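Local coordinates for titin (Homo sapiens, PDB 3LCY), which serves in striated muscle as a giant sarcomeric filament, represented here by two tandem immunoglobulin domains from its A-band region, at residues 9-14 with 30-35; 101-106 with 177-182. All blocks are in the same frame, centred on the assembly; numbering follows the deposited sequence.

Contact 1: residues 9-14 with 30-35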
# COMPACT_ATOMS: atom_id res chain seq x y z
N GLY A 9 -19.44 -10.95 22.73
CA GLY A 9 -19.40 -12.14 21.91
C GLY A 9 -19.51 -11.76 20.45
O GLY A 9 -20.31 -10.92 20.09
N ILE A 10 -18.71 -12.39 19.62
CA ILE A 10 -18.75 -12.09 18.21
C ILE A 10 -19.86 -12.85 17.51
O ILE A 10 -19.92 -14.06 17.57
CB ILE A 10 -17.38 -12.41 17.56
CG1 ILE A 10 -16.33 -11.45 18.10
CG2 ILE A 10 -17.46 -12.33 16.07
CD1 ILE A 10 -14.93 -11.95 18.04
N ARG A 11 -20.75 -12.11 16.84
CA ARG A 11 -21.84 -12.71 16.08
C ARG A 11 -21.38 -12.84 14.65
O ARG A 11 -21.53 -13.87 14.03
CB ARG A 11 -23.09 -11.86 16.16
CG ARG A 11 -23.85 -12.04 17.43
CD ARG A 11 -24.66 -13.30 17.38
NE ARG A 11 -25.25 -13.62 18.67
CZ ARG A 11 -26.40 -13.14 19.11
NH1 ARG A 11 -27.10 -12.29 18.39
NH2 ARG A 11 -26.85 -13.50 20.29
N LYS A 12 -20.80 -11.77 14.14
CA LYS A 12 -20.22 -11.73 12.83
C LYS A 12 -18.84 -11.12 13.01
O LYS A 12 -18.70 -10.04 13.52
CB LYS A 12 -21.07 -10.87 11.90
CG LYS A 12 -20.56 -10.74 10.49
CD LYS A 12 -19.76 -9.46 10.29
CE LYS A 12 -19.07 -9.44 8.94
NZ LYS A 12 -18.20 -8.26 8.75
N GLU A 13 -17.82 -11.85 12.62
CA GLU A 13 -16.46 -11.36 12.71
C GLU A 13 -16.12 -10.47 11.53
O GLU A 13 -16.77 -10.52 10.51
CB GLU A 13 -15.48 -12.52 12.80
CG GLU A 13 -15.41 -13.34 11.56
CD GLU A 13 -14.35 -14.38 11.67
OE1 GLU A 13 -14.24 -14.98 12.75
OE2 GLU A 13 -13.63 -14.60 10.69
N MET A 14 -15.09 -9.66 11.67
CA MET A 14 -14.68 -8.79 10.60
C MET A 14 -14.19 -9.57 9.40
O MET A 14 -13.59 -10.61 9.53
CB MET A 14 -13.60 -7.82 11.06
CG MET A 14 -14.12 -6.69 11.86
SD MET A 14 -12.88 -5.46 12.10
CE MET A 14 -13.20 -4.40 10.72
N GLN A 30 -20.18 -7.68 14.15
CA GLN A 30 -21.18 -7.70 15.20
C GLN A 30 -20.70 -8.33 16.46
O GLN A 30 -20.35 -9.45 16.47
CB GLN A 30 -22.35 -8.50 14.76
CG GLN A 30 -22.80 -8.21 13.44
CD GLN A 30 -24.23 -8.43 13.33
OE1 GLN A 30 -24.85 -8.87 14.26
NE2 GLN A 30 -24.78 -8.13 12.21
N ILE A 31 -20.75 -7.58 17.54
CA ILE A 31 -20.38 -8.04 18.85
C ILE A 31 -21.44 -7.66 19.87
O ILE A 31 -21.84 -6.55 19.96
CB ILE A 31 -19.06 -7.45 19.26
CG1 ILE A 31 -18.02 -7.70 18.18
CG2 ILE A 31 -18.62 -8.03 20.51
CD1 ILE A 31 -16.86 -6.82 18.22
N VAL A 32 -21.90 -8.65 20.61
CA VAL A 32 -22.94 -8.44 21.60
C VAL A 32 -22.50 -8.73 23.02
O VAL A 32 -21.81 -9.70 23.28
CB VAL A 32 -24.18 -9.28 21.26
CG1 VAL A 32 -24.83 -8.78 20.00
CG2 VAL A 32 -23.79 -10.73 21.09
N GLY A 33 -22.90 -7.86 23.94
CA GLY A 33 -22.56 -8.01 25.34
C GLY A 33 -23.53 -7.28 26.22
O GLY A 33 -24.22 -6.43 25.75
N ARG A 34 -23.59 -7.63 27.49
CA ARG A 34 -24.35 -6.90 28.48
C ARG A 34 -23.44 -6.72 29.63
O ARG A 34 -23.00 -7.67 30.19
CB ARG A 34 -25.51 -7.72 28.94
CG ARG A 34 -26.57 -7.89 27.94
CD ARG A 34 -27.26 -9.19 28.17
NE ARG A 34 -28.30 -9.45 27.21
CZ ARG A 34 -29.59 -9.50 27.52
NH1 ARG A 34 -29.98 -9.30 28.77
NH2 ARG A 34 -30.49 -9.75 26.58
N PRO A 35 -23.13 -5.50 29.97
CA PRO A 35 -23.67 -4.33 29.34
C PRO A 35 -23.20 -4.22 27.90
O PRO A 35 -22.36 -4.95 27.49
CB PRO A 35 -23.08 -3.21 30.18
CG PRO A 35 -22.06 -3.77 30.91
CD PRO A 35 -22.37 -5.15 31.16

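Contact 2: residues 101-106 with 177-182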
# COMPACT_ATOMS: atom_id res chain seq x y z
N PRO A 101 -2.51 1.06 -12.27
CA PRO A 101 -1.11 1.45 -12.16
C PRO A 101 -0.89 2.89 -12.62
O PRO A 101 -1.40 3.29 -13.67
CB PRO A 101 -0.41 0.47 -13.11
CG PRO A 101 -1.27 -0.74 -13.07
CD PRO A 101 -2.68 -0.24 -12.95
N GLN A 102 -0.15 3.65 -11.83
CA GLN A 102 0.06 5.07 -12.08
C GLN A 102 1.34 5.53 -11.42
O GLN A 102 1.55 5.28 -10.23
CB GLN A 102 -1.12 5.88 -11.53
CG GLN A 102 -0.85 7.37 -11.42
CD GLN A 102 -1.85 8.08 -10.52
OE1 GLN A 102 -2.61 7.43 -9.79
NE2 GLN A 102 -1.85 9.40 -10.57
N PHE A 103 2.20 6.20 -12.18
CA PHE A 103 3.42 6.74 -11.60
C PHE A 103 3.08 7.84 -10.60
O PHE A 103 2.23 8.70 -10.87
CB PHE A 103 4.38 7.24 -12.69
CG PHE A 103 4.96 6.13 -13.52
CD1 PHE A 103 5.86 5.24 -12.97
CD2 PHE A 103 4.60 5.99 -14.85
CE1 PHE A 103 6.40 4.22 -13.73
CE2 PHE A 103 5.14 4.97 -15.62
CZ PHE A 103 6.04 4.08 -15.06
N HIS A 104 3.75 7.81 -9.46
CA HIS A 104 3.39 8.65 -8.33
C HIS A 104 3.53 10.15 -8.61
O HIS A 104 4.64 10.64 -8.83
CB HIS A 104 4.23 8.28 -7.10
CG HIS A 104 3.58 8.62 -5.80
ND1 HIS A 104 3.22 9.91 -5.46
CD2 HIS A 104 3.22 7.85 -4.74
CE1 HIS A 104 2.67 9.92 -4.26
NE2 HIS A 104 2.66 8.68 -3.80
N PRO A 105 2.40 10.87 -8.59
CA PRO A 105 2.44 12.34 -8.58
C PRO A 105 2.86 12.82 -7.20
O PRO A 105 2.26 12.41 -6.20
CB PRO A 105 0.99 12.73 -8.87
CG PRO A 105 0.19 11.58 -8.36
CD PRO A 105 1.02 10.35 -8.58
N GLY A 106 3.88 13.66 -7.14
CA GLY A 106 4.49 14.04 -5.88
C GLY A 106 5.95 13.63 -5.90
O GLY A 106 6.76 14.10 -5.10
N VAL A 177 10.38 1.74 -17.74
CA VAL A 177 9.83 1.08 -16.57
C VAL A 177 8.33 0.84 -16.79
O VAL A 177 7.59 1.77 -17.11
CB VAL A 177 10.05 1.90 -15.29
CG1 VAL A 177 9.58 3.33 -15.49
CG2 VAL A 177 9.35 1.25 -14.11
N GLN A 178 7.90 -0.40 -16.64
CA GLN A 178 6.51 -0.76 -16.86
C GLN A 178 5.81 -1.32 -15.64
O GLN A 178 6.34 -2.19 -14.96
CB GLN A 178 6.44 -1.76 -18.00
CG GLN A 178 5.11 -1.80 -18.71
CD GLN A 178 5.21 -2.49 -20.04
OE1 GLN A 178 5.58 -3.65 -20.13
NE2 GLN A 178 4.89 -1.77 -21.10
N LEU A 179 4.61 -0.83 -15.38
CA LEU A 179 3.81 -1.28 -14.26
C LEU A 179 2.48 -1.82 -14.78
O LEU A 179 1.81 -1.15 -15.54
CB LEU A 179 3.56 -0.13 -13.29
CG LEU A 179 4.72 0.30 -12.39
CD1 LEU A 179 6.02 0.26 -13.14
CD2 LEU A 179 4.47 1.68 -11.86
N SER A 180 2.11 -3.02 -14.37
CA SER A 180 0.84 -3.56 -14.82
C SER A 180 0.06 -4.43 -13.84
O SER A 180 0.63 -5.24 -13.13
CB SER A 180 1.05 -4.41 -16.08
OG SER A 180 1.68 -3.70 -17.12
N ASN A 181 -1.26 -4.29 -13.86
CA ASN A 181 -2.16 -5.06 -13.02
C ASN A 181 -3.46 -5.36 -13.77
O ASN A 181 -3.58 -5.02 -14.94
CB ASN A 181 -2.38 -4.42 -11.65
CG ASN A 181 -3.26 -3.20 -11.70
OD1 ASN A 181 -3.97 -2.97 -12.66
ND2 ASN A 181 -3.20 -2.40 -10.65
N VAL A 182 -4.42 -5.99 -13.12
CA VAL A 182 -5.67 -6.33 -13.78
C VAL A 182 -6.38 -5.09 -14.30
O VAL A 182 -6.98 -5.11 -15.36
CB VAL A 182 -6.62 -7.08 -12.83
CG1 VAL A 182 -6.15 -8.49 -12.63
CG2 VAL A 182 -6.72 -6.37 -11.51

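Contact 1: residues 9-14 with 30-35
Two neighbouring amides converge on the carbonyl oxygen of Gln30: Arg11 N donates to Gln30 O at 2.7 Å with an N-H...O angle of 165°, and Lys12 N adds a weak second bond to Gln30 O at 3.3 Å. Arg11 and Lys12 both facing one residue is a classic beta bulge, placed where the first edge strand of this I-set immunoglobulin domain leaves its sheet. On the other side of the bulge, Gln30 N donates to Lys12 O at 2.9 Å.

Ahead of the bulge the antiparallel pairing is regular. Gly9 and Val32 form a hydrogen-bonded pair, with Gly9 N to Val32 O at 2.7 Å and Val32 N to Gly9 O at 2.8 Å. Ile10 and Ile31, the adjoining non-hydrogen-bonded pair, lie side by side on one face of the sheet and point the same way, meeting at their CG1 atoms. Ile31 is buried and continues inward onto Cys80 and Val89, while Ile10 stays near the surface.

The opposite face carries the side chains of Val32, Gln30 and Lys12; Gly9, paired with Val32, adds none. Arg11 bends at its second torsion (chi2 -79°), which turns the chain across Val32 at about a right angle; Val32 CG2 touches Arg11 CG at 3.9 Å and sits over one face of the guanidinium, toward its rim. Arg61 comes close to the same guanidinium, an arrangement of like charges.

Lys12 touches Gln30 through CB, while NZ leads away to a hydrogen bond with Ser28 O. The aliphatic stems close the bulged end of the pairing, Lys12 CB resting 3.5 Å from Gln30 CG.

Contact 2: residues 101-106 with 177-182
Pro101 packs its ring against the side-chain amide of Asn181, with Pro101 CD only 3.0 Å from Asn181 OD1. In this immunoglobulin sandwich, strand 101-103 belongs to one sheet and strand 177-180 to the other, so they face each other across the sandwich, mostly through side chains, their axes 6.8 Å apart at closest approach.

The amide reaches the proline because Asn181 CG stands between its own backbone N and carbonyl carbon (chi1 73°). It is pinned from two directions: OD1 accepts from Gly184 N, and ND2 donates to Ala99 O. Pro101 CB, meanwhile, meets Leu179 CB at 4.0 Å.

Further along, Phe103 holds CG anti to its carbonyl carbon (chi1 -68°), which brings the ring alongside Leu179 and Val177. Leu179 CD2 approaches Phe103 CE1 obliquely at 3.7 Å. The Phe103 and Val177 side chains meet from opposite directions, Val177 CG1 within 3.6 Å of Phe103 CZ. The carbonyl oxygen of Val177 lies in the ring plane, at the edge. Apolar contact joins the sheets at the aromatic end; at the other, two hydrogen bonds probably hold the asparagine amide's orientation where it abuts the proline ring, tying the incoming chain to the turn before strand 185-195.

In the fold
From the N terminus, strand 6-10 runs into contact 1, which closes a short loop: only 15 residues separate its segments, and the pairing fixes the edge strand of the first domain. The chain completes that domain and leaves along strand 88-103, whose early residues Val89 and Thr91 touch Ile31. The same strand continues into the second domain, where its end enters contact 2. That contact spans 70 intervening residues and ties the start of the second domain to strand 173-180. The two loops follow in series, neither nesting nor crossing. The centres of contact 1 and contact 2 are about 41 Å apart, on opposite sides of the chain's centre, and strand 88-103 bridges them.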